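Local coordinates for protein RNA methyltransferase, TrmH family (Porphyromonas gingivalis, PDB 2I6D) that probably methylates RNA as a knotted SPOUT-class methyltransferase of the TrmH family, joining an N-terminal substrate-binding domain to a SAM-binding catalytic domain, at residues Ile10-Ser15 and Arg44-Val49; Gln26-Glu31 and Ala89-Pro94. All blocks are in the same frame, centred on the assembly; numbering follows the deposited sequence. Where two conformers were deposited one is given.

Interaction 1: residues Ile10-Ser15 and Arg44-Val49; sequences IKFLRS and RCRMLV
Phe12 and Leu13, on helix 7-15, pack against Arg46, Met47 and Val49 of strand 45-51. This is helix-on-sheet packing within the N-terminal domain, which resembles the substrate-binding domain of MRM3 and probably binds RNA. The helix runs nearly at right angles to the strand, with their short axes crossing at -101° and 11.7 Å apart at closest. No hydrogen bond joins the two segments; the contact is made by side chains.

Arg46 can be followed from CB outward. It is one of two consecutive residues, with Met47, that oppose Val90 in a classic beta bulge. CG lies anti to the backbone N (chi1 -171°), and the chain stays extended to NE, which carries the charged end out to the helix. NE lies 3.6 Å from Phe12 CZ. CZ of the guanidinium comes next, 3.5 Å from the same Phe12 CZ. NH1 comes nearest, 3.3 Å from Phe12 CE1, and also forms a salt bridge with Glu25. NH2 only grazes the ring. Phe12 CZ thus rests over one face of the guanidinium, offset toward its rim. The ring and guanidinium planes are 36° apart, so the groups are not stacked flat. Arg46 was deposited in two conformers, and this account holds for one of them.

Met47 is a selenomethionine. Its selenium makes a Met-aromatic contact with Phe12, 5.5 Å from the ring centroid and oblique to the ring. CG, CD1 and CD2 of Leu13 are all about 4.1 Å from the selenium, so the fork of the leucine meets it. Val49 CG2 reaches Leu13 CD1 more loosely, at 4.4 Å. On the helix, Ser15 OG donates a hydrogen bond to the backbone carbonyl of Phe12, 2.6 Å from OG to O.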
ATOM      1  N   ILE A  10     -18.391   2.490  19.422  1.00 27.98           N
ATOM      2  CA  ILE A  10     -17.144   1.942  19.935  1.00 27.66           C
ATOM      3  C   ILE A  10     -16.911   0.521  19.390  1.00 27.12           C
ATOM      4  O   ILE A  10     -15.833   0.202  18.915  1.00 27.09           O
ATOM      5  CB  ILE A  10     -17.133   1.993  21.493  1.00 27.85           C
ATOM      6  CG1 ILE A  10     -17.009   3.460  21.955  1.00 28.03           C
ATOM      7  CG2 ILE A  10     -16.008   1.118  22.070  1.00 28.85           C
ATOM      8  CD1 ILE A  10     -17.184   3.664  23.446  1.00 28.46           C
ATOM      9  N   LYS A  11     -17.941  -0.312  19.425  1.00 27.97           N
ATOM     10  CA  LYS A  11     -17.852  -1.662  18.874  1.00 28.59           C
ATOM     11  C   LYS A  11     -17.481  -1.629  17.382  1.00 28.23           C
ATOM     12  O   LYS A  11     -16.551  -2.316  16.934  1.00 27.76           O
ATOM     13  CB  LYS A  11     -19.174  -2.400  19.102  1.00 28.45           C
ATOM     14  CG  LYS A  11     -19.226  -3.814  18.579  1.00 32.12           C
ATOM     15  CD  LYS A  11     -20.569  -4.432  18.976  1.00 37.02           C
ATOM     16  CE  LYS A  11     -20.678  -5.891  18.553  1.00 42.26           C
ATOM     17  NZ  LYS A  11     -20.864  -5.992  17.072  1.00 46.10           N
ATOM     18  N   PHE A  12     -18.175  -0.785  16.625  1.00 28.13           N
ATOM     19  CA  PHE A  12     -17.876  -0.600  15.209  1.00 27.70           C
ATOM     20  C   PHE A  12     -16.425  -0.177  14.957  1.00 28.15           C
ATOM     21  O   PHE A  12     -15.724  -0.819  14.175  1.00 27.55           O
ATOM     22  CB  PHE A  12     -18.845   0.428  14.603  1.00 28.40           C
ATOM     23  CG  PHE A  12     -18.499   0.832  13.212  1.00 29.07           C
ATOM     24  CD1 PHE A  12     -18.802  -0.009  12.141  1.00 31.22           C
ATOM     25  CD2 PHE A  12     -17.866   2.058  12.963  1.00 30.96           C
ATOM     26  CE1 PHE A  12     -18.473   0.360  10.838  1.00 32.24           C
ATOM     27  CE2 PHE A  12     -17.542   2.435  11.666  1.00 28.63           C
ATOM     28  CZ  PHE A  12     -17.850   1.579  10.602  1.00 29.94           C
ATOM     29  N   LEU A  13     -15.992   0.907  15.610  1.00 27.05           N
ATOM     30  CA  LEU A  13     -14.612   1.388  15.498  1.00 28.26           C
ATOM     31  C   LEU A  13     -13.576   0.291  15.811  1.00 28.30           C
ATOM     32  O   LEU A  13     -12.574   0.116  15.074  1.00 28.14           O
ATOM     33  CB  LEU A  13     -14.405   2.622  16.397  1.00 27.20           C
ATOM     34  CG  LEU A  13     -15.013   3.903  15.809  1.00 28.09           C
ATOM     35  CD1 LEU A  13     -15.204   4.920  16.909  1.00 28.87           C
ATOM     36  CD2 LEU A  13     -14.128   4.494  14.626  1.00 28.59           C
ATOM     37  N   ARG A  14     -13.810  -0.445  16.891  1.00 27.85           N
ATOM     38  CA  ARG A  14     -12.851  -1.496  17.316  1.00 27.80           C
ATOM     39  C   ARG A  14     -12.804  -2.672  16.334  1.00 27.21           C
ATOM     40  O   ARG A  14     -11.769  -3.284  16.151  1.00 26.35           O
ATOM     41  CB  ARG A  14     -13.176  -1.993  18.727  1.00 28.38           C
ATOM     42  CG  ARG A  14     -12.955  -0.928  19.817  1.00 28.33           C
ATOM     43  CD  ARG A  14     -13.402  -1.402  21.214  1.00 29.68           C
ATOM     44  NE  ARG A  14     -12.729  -2.624  21.639  1.00 32.14           N
ATOM     45  CZ  ARG A  14     -11.473  -2.677  22.072  1.00 34.42           C
ATOM     46  NH1 ARG A  14     -10.740  -1.564  22.165  1.00 34.17           N
ATOM     47  NH2 ARG A  14     -10.953  -3.846  22.425  1.00 34.26           N
ATOM     48  N   SER A  15     -13.936  -2.970  15.697  1.00 27.16           N
ATOM     49  CA  SER A  15     -14.043  -4.110  14.793  1.00 26.78           C
ATOM     50  C   SER A  15     -13.136  -3.937  13.568  1.00 26.76           C
ATOM     51  O   SER A  15     -12.718  -4.925  12.961  1.00 25.93           O
ATOM     52  CB  SER A  15     -15.495  -4.299  14.345  1.00 26.90           C
ATOM     53  OG  SER A  15     -15.837  -3.305  13.387  1.00 26.63           O
ATOM     54  N   ARG A  44     -13.687   8.256   0.915  1.00 29.48           N
ATOM     55  CA  ARG A  44     -15.008   8.653   1.350  1.00 30.38           C
ATOM     56  C   ARG A  44     -15.075   8.469   2.853  1.00 29.76           C
ATOM     57  O   ARG A  44     -15.065   7.345   3.336  1.00 30.10           O
ATOM     58  CB  ARG A  44     -16.045   7.762   0.685  1.00 30.20           C
ATOM     59  CG  ARG A  44     -17.352   8.442   0.353  1.00 33.67           C
ATOM     60  CD  ARG A  44     -18.107   8.815   1.590  1.00 36.91           C
ATOM     61  NE  ARG A  44     -19.447   9.308   1.266  1.00 38.87           N
ATOM     62  CZ  ARG A  44     -20.332   9.723   2.170  1.00 41.24           C
ATOM     63  NH1 ARG A  44     -21.543  10.148   1.771  1.00 40.55           N
ATOM     64  NH2 ARG A  44     -20.018   9.705   3.473  1.00 37.79           N
ATOM     65  N   CYS A  45     -15.177   9.570   3.582  1.00 29.49           N
ATOM     66  CA  CYS A  45     -15.223   9.501   5.040  1.00 30.05           C
ATOM     67  C   CYS A  45     -16.657   9.246   5.561  1.00 30.51           C
ATOM     68  O   CYS A  45     -17.589   9.974   5.217  1.00 30.24           O
ATOM     69  CB  CYS A  45     -14.612  10.765   5.645  1.00 29.89           C
ATOM     70  SG  CYS A  45     -14.611  10.704   7.455  1.00 30.51           S
ATOM     71  N   ARG A  46     -16.796   8.198   6.372  1.00 30.76           N
ATOM     72  CA  ARG A  46     -18.045   7.723   6.973  0.50 32.26           C
ATOM     73  C   ARG A  46     -18.224   8.306   8.386  1.00 32.11           C
ATOM     74  O   ARG A  46     -19.331   8.588   8.843  1.00 31.85           O
ATOM     75  CB  ARG A  46     -17.910   6.191   7.059  0.50 32.23           C
ATOM     76  CG  ARG A  46     -19.129   5.364   7.451  0.50 33.76           C
ATOM     77  CD  ARG A  46     -18.839   3.889   7.128  0.50 33.58           C
ATOM     78  NE  ARG A  46     -19.670   2.954   7.874  0.50 37.56           N
ATOM     79  CZ  ARG A  46     -19.745   1.646   7.631  0.50 38.94           C
ATOM     80  NH1 ARG A  46     -20.542   0.876   8.364  0.50 38.52           N
ATOM     81  NH2 ARG A  46     -19.036   1.107   6.652  0.50 39.58           N
HETATM   82  N   MSE A  47     -17.100   8.412   9.094  1.00 32.03           N
HETATM   83  CA  MSE A  47     -17.100   8.801  10.493  1.00 35.01           C
HETATM   84  C   MSE A  47     -15.775   9.481  10.833  1.00 31.92           C
HETATM   85  O   MSE A  47     -14.722   9.079  10.338  1.00 30.63           O
HETATM   86  CB  MSE A  47     -17.310   7.564  11.363  1.00 33.95           C
HETATM   87  CG  MSE A  47     -17.056   7.777  12.834  1.00 39.40           C
HETATM   88 SE   MSE A  47     -17.744   6.263  13.916  1.00 48.91          SE
HETATM   89  CE  MSE A  47     -19.515   6.972  14.275  1.00 47.34           C
ATOM     90  N   LEU A  48     -15.847  10.517  11.665  1.00 30.30           N
ATOM     91  CA  LEU A  48     -14.660  11.259  12.095  1.00 28.79           C
ATOM     92  C   LEU A  48     -14.845  11.585  13.568  1.00 28.63           C
ATOM     93  O   LEU A  48     -15.810  12.228  13.953  1.00 28.22           O
ATOM     94  CB  LEU A  48     -14.483  12.525  11.263  1.00 28.24           C
ATOM     95  CG  LEU A  48     -13.210  13.323  11.520  1.00 29.75           C
ATOM     96  CD1 LEU A  48     -11.955  12.501  11.149  1.00 29.98           C
ATOM     97  CD2 LEU A  48     -13.250  14.631  10.732  1.00 28.90           C
ATOM     98  N   VAL A  49     -13.921  11.117  14.392  1.00 28.59           N
ATOM     99  CA  VAL A  49     -14.056  11.201  15.852  1.00 29.47           C
ATOM    100  C   VAL A  49     -12.773  11.857  16.352  1.00 29.21           C
ATOM    101  O   VAL A  49     -11.670  11.423  15.995  1.00 28.43           O
ATOM    102  CB  VAL A  49     -14.185   9.791  16.411  1.00 30.34           C
ATOM    103  CG1 VAL A  49     -14.027   9.762  17.886  1.00 34.67           C
ATOM    104  CG2 VAL A  49     -15.554   9.213  16.031  1.00 31.10           C
TER

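Interaction 2: residues Gln26-Glu31 and Ala89-Pro94; sequences QAFAVE and AVFDLP
Strands 27-31 and 87-92 run antiparallel, their short axes 144° apart in direction, and backbone hydrogen bonds join Phe28 to Phe91 and Val30 to Ala89 in both directions. A further bond runs from Leu93 N to Gln26 O at 3.0 Å; its donor stands well above the carbonyl plane. Phe28 and Phe91 share a sheet face with Val30 and Ala89. Phe28 CG is held between its backbone N and carbonyl carbon (chi1 70°), and the ring swings toward the neighbouring strand. Phe91 CB lies over this ring, 29° off its normal, in an off-centre CH-pi contact, 4.2 Å from the Phe28 centroid. The two rings themselves meet obliquely. Val30 CG2 sits at the edge of the Phe91 ring, 3.6 Å from CD2. Leu93 CD1 packs on Phe28 CD2 at 3.7 Å. Ala27 CB touches Val90 CG1, whose side chain lies on the face shared with Ala29. One water donates to both Gln26 OE1 and Pro94 O, while Gln26 NE2 hydrogen-bonds to Leu23 O. Gln26 is the C-prime residue of a Schellman motif. A Schellman-capped helix end thus leads straight into an outermost strand of the four-stranded mixed sheet.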
ATOM      1  N   GLN A  26     -16.990  -2.846   4.541  1.00 29.76           N
ATOM      2  CA  GLN A  26     -16.318  -2.144   3.447  1.00 29.70           C
ATOM      3  C   GLN A  26     -15.772  -0.822   3.971  1.00 29.85           C
ATOM      4  O   GLN A  26     -16.044   0.246   3.414  1.00 29.76           O
ATOM      5  CB  GLN A  26     -17.249  -1.947   2.229  1.00 30.03           C
ATOM      6  CG  GLN A  26     -17.475  -3.252   1.418  1.00 32.57           C
ATOM      7  CD  GLN A  26     -16.175  -3.786   0.796  1.00 36.01           C
ATOM      8  OE1 GLN A  26     -15.558  -3.132  -0.057  1.00 38.18           O
ATOM      9  NE2 GLN A  26     -15.750  -4.970   1.240  1.00 36.86           N
ATOM     10  N   ALA A  27     -15.015  -0.910   5.068  1.00 29.33           N
ATOM     11  CA  ALA A  27     -14.497   0.272   5.747  1.00 29.22           C
ATOM     12  C   ALA A  27     -13.122   0.010   6.385  1.00 28.98           C
ATOM     13  O   ALA A  27     -12.754  -1.137   6.657  1.00 28.26           O
ATOM     14  CB  ALA A  27     -15.477   0.740   6.810  1.00 28.55           C
ATOM     15  N   PHE A  28     -12.366   1.076   6.624  1.00 28.74           N
ATOM     16  CA  PHE A  28     -11.103   0.945   7.351  1.00 28.28           C
ATOM     17  C   PHE A  28     -10.844   2.240   8.085  1.00 28.62           C
ATOM     18  O   PHE A  28     -11.361   3.306   7.687  1.00 29.53           O
ATOM     19  CB  PHE A  28      -9.940   0.592   6.399  1.00 28.64           C
ATOM     20  CG  PHE A  28      -9.542   1.717   5.465  1.00 27.98           C
ATOM     21  CD1 PHE A  28      -8.479   2.557   5.787  1.00 30.17           C
ATOM     22  CD2 PHE A  28     -10.250   1.958   4.298  1.00 28.22           C
ATOM     23  CE1 PHE A  28      -8.099   3.587   4.927  1.00 29.30           C
ATOM     24  CE2 PHE A  28      -9.871   3.015   3.414  1.00 27.86           C
ATOM     25  CZ  PHE A  28      -8.799   3.819   3.746  1.00 29.28           C
ATOM     26  N   ALA A  29     -10.057   2.171   9.155  1.00 27.85           N
ATOM     27  CA  ALA A  29      -9.777   3.344   9.954  1.00 28.32           C
ATOM     28  C   ALA A  29      -8.355   3.873   9.719  1.00 28.89           C
ATOM     29  O   ALA A  29      -7.417   3.118   9.377  1.00 29.42           O
ATOM     30  CB  ALA A  29      -9.989   3.039  11.445  1.00 29.48           C
ATOM     31  N   VAL A  30      -8.212   5.162   9.964  1.00 28.44           N
ATOM     32  CA  VAL A  30      -6.952   5.899   9.871  1.00 27.73           C
ATOM     33  C   VAL A  30      -6.888   6.795  11.093  1.00 28.14           C
ATOM     34  O   VAL A  30      -7.893   7.464  11.453  1.00 29.29           O
ATOM     35  CB  VAL A  30      -6.904   6.758   8.578  1.00 28.42           C
ATOM     36  CG1 VAL A  30      -5.572   7.564   8.444  1.00 26.34           C
ATOM     37  CG2 VAL A  30      -7.117   5.860   7.326  1.00 27.25           C
ATOM     38  N   GLU A  31      -5.731   6.805  11.737  1.00 27.42           N
ATOM     39  CA  GLU A  31      -5.533   7.578  12.966  1.00 27.67           C
ATOM     40  C   GLU A  31      -4.519   8.714  12.847  1.00 26.92           C
ATOM     41  O   GLU A  31      -3.460   8.597  12.206  1.00 26.47           O
ATOM     42  CB  GLU A  31      -5.177   6.667  14.135  1.00 27.18           C
ATOM     43  CG  GLU A  31      -6.177   5.516  14.348  1.00 26.26           C
ATOM     44  CD  GLU A  31      -5.837   4.732  15.617  1.00 28.92           C
ATOM     45  OE1 GLU A  31      -5.256   5.338  16.534  1.00 28.47           O
ATOM     46  OE2 GLU A  31      -6.115   3.513  15.690  1.00 28.59           O
ATOM     47  N   ALA A  89     -10.475   8.473  11.836  1.00 28.15           N
ATOM     48  CA  ALA A  89     -11.433   8.562  10.725  1.00 27.77           C
ATOM     49  C   ALA A  89     -11.802   7.165  10.271  1.00 27.84           C
ATOM     50  O   ALA A  89     -10.987   6.256  10.332  1.00 28.38           O
ATOM     51  CB  ALA A  89     -10.803   9.370   9.537  1.00 25.96           C
ATOM     52  N   VAL A  90     -13.029   6.993   9.783  1.00 27.70           N
ATOM     53  CA  VAL A  90     -13.393   5.763   9.131  1.00 26.04           C
ATOM     54  C   VAL A  90     -13.690   6.133   7.677  1.00 26.66           C
ATOM     55  O   VAL A  90     -14.509   7.028   7.421  1.00 26.69           O
ATOM     56  CB  VAL A  90     -14.616   5.084   9.777  1.00 26.48           C
ATOM     57  CG1 VAL A  90     -15.000   3.840   8.947  1.00 25.41           C
ATOM     58  CG2 VAL A  90     -14.306   4.659  11.240  1.00 25.36           C
ATOM     59  N   PHE A  91     -13.012   5.462   6.751  1.00 24.85           N
ATOM     60  CA  PHE A  91     -13.207   5.674   5.317  1.00 25.89           C
ATOM     61  C   PHE A  91     -13.770   4.432   4.691  1.00 26.58           C
ATOM     62  O   PHE A  91     -13.522   3.318   5.179  1.00 26.58           O
ATOM     63  CB  PHE A  91     -11.872   5.949   4.625  1.00 25.63           C
ATOM     64  CG  PHE A  91     -11.227   7.243   5.029  1.00 26.55           C
ATOM     65  CD1 PHE A  91     -11.754   8.472   4.614  1.00 26.00           C
ATOM     66  CD2 PHE A  91     -10.060   7.234   5.780  1.00 28.55           C
ATOM     67  CE1 PHE A  91     -11.139   9.684   4.988  1.00 28.36           C
ATOM     68  CE2 PHE A  91      -9.420   8.441   6.131  1.00 30.64           C
ATOM     69  CZ  PHE A  91      -9.972   9.662   5.734  1.00 28.84           C
ATOM     70  N   ASP A  92     -14.498   4.611   3.583  1.00 26.46           N
ATOM     71  CA  ASP A  92     -14.894   3.506   2.749  1.00 26.72           C
ATOM     72  C   ASP A  92     -13.681   2.844   2.115  1.00 27.09           C
ATOM     73  O   ASP A  92     -12.782   3.516   1.582  1.00 26.17           O
ATOM     74  CB  ASP A  92     -15.790   4.001   1.610  1.00 26.89           C
ATOM     75  CG  ASP A  92     -17.209   4.304   2.052  1.00 27.83           C
ATOM     76  OD1 ASP A  92     -17.559   4.080   3.236  1.00 27.80           O
ATOM     77  OD2 ASP A  92     -17.972   4.759   1.179  1.00 27.75           O
ATOM     78  N   LEU A  93     -13.677   1.519   2.150  1.00 27.80           N
ATOM     79  CA  LEU A  93     -12.741   0.731   1.383  1.00 29.15           C
ATOM     80  C   LEU A  93     -13.055   0.998  -0.097  1.00 30.56           C
ATOM     81  O   LEU A  93     -14.217   0.915  -0.502  1.00 30.65           O
ATOM     82  CB  LEU A  93     -12.973  -0.736   1.744  1.00 29.26           C
ATOM     83  CG  LEU A  93     -11.862  -1.769   1.798  1.00 29.22           C
ATOM     84  CD1 LEU A  93     -10.704  -1.295   2.630  1.00 26.69           C
ATOM     85  CD2 LEU A  93     -12.427  -3.058   2.380  1.00 28.83           C
ATOM     86  N   PRO A  94     -12.039   1.366  -0.902  1.00 31.55           N
ATOM     87  CA  PRO A  94     -12.247   1.660  -2.313  1.00 32.83           C
ATOM     88  C   PRO A  94     -12.935   0.495  -2.991  1.00 34.13           C
ATOM     89  O   PRO A  94     -12.651  -0.661  -2.672  1.00 33.71           O
ATOM     90  CB  PRO A  94     -10.828   1.809  -2.867  1.00 32.58           C
ATOM     91  CG  PRO A  94     -10.006   2.143  -1.735  1.00 32.15           C
ATOM     92  CD  PRO A  94     -10.635   1.545  -0.507  1.00 32.22           C
TER
HETATM   93  O   HOH W   1     -18.365   1.909   4.429  1.00 45.71           O
HETATM   94  O   HOH W   2     -13.454  -3.137  -1.813  1.00 47.04           O

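How the interactions relate
Interactions 1 and 2 belong to one small domain and share a sheet. Their centres are about 8 Å apart. Strand 87-92 lies between strands 27-31 and 45-51, so Val90 is the main meeting point. Arg46 N lies 2.8 Å from Val90 O, and Met47 O lies 2.7 Å from Val90 N; both are probable hydrogen bonds. Val90 CG2 also packs on Leu13 CD2 at 3.4 Å, which brings helix 7-15 onto an inner strand. In the conformer given, Arg46 NH2 lies 3.6 Å from Ala27 CB, so the arginine of interaction 1 reaches across to the edge strand of interaction 2. Interaction 1 is helix-on-sheet packing and interaction 2 a hydrogen-bonded strand pair of the same sheet.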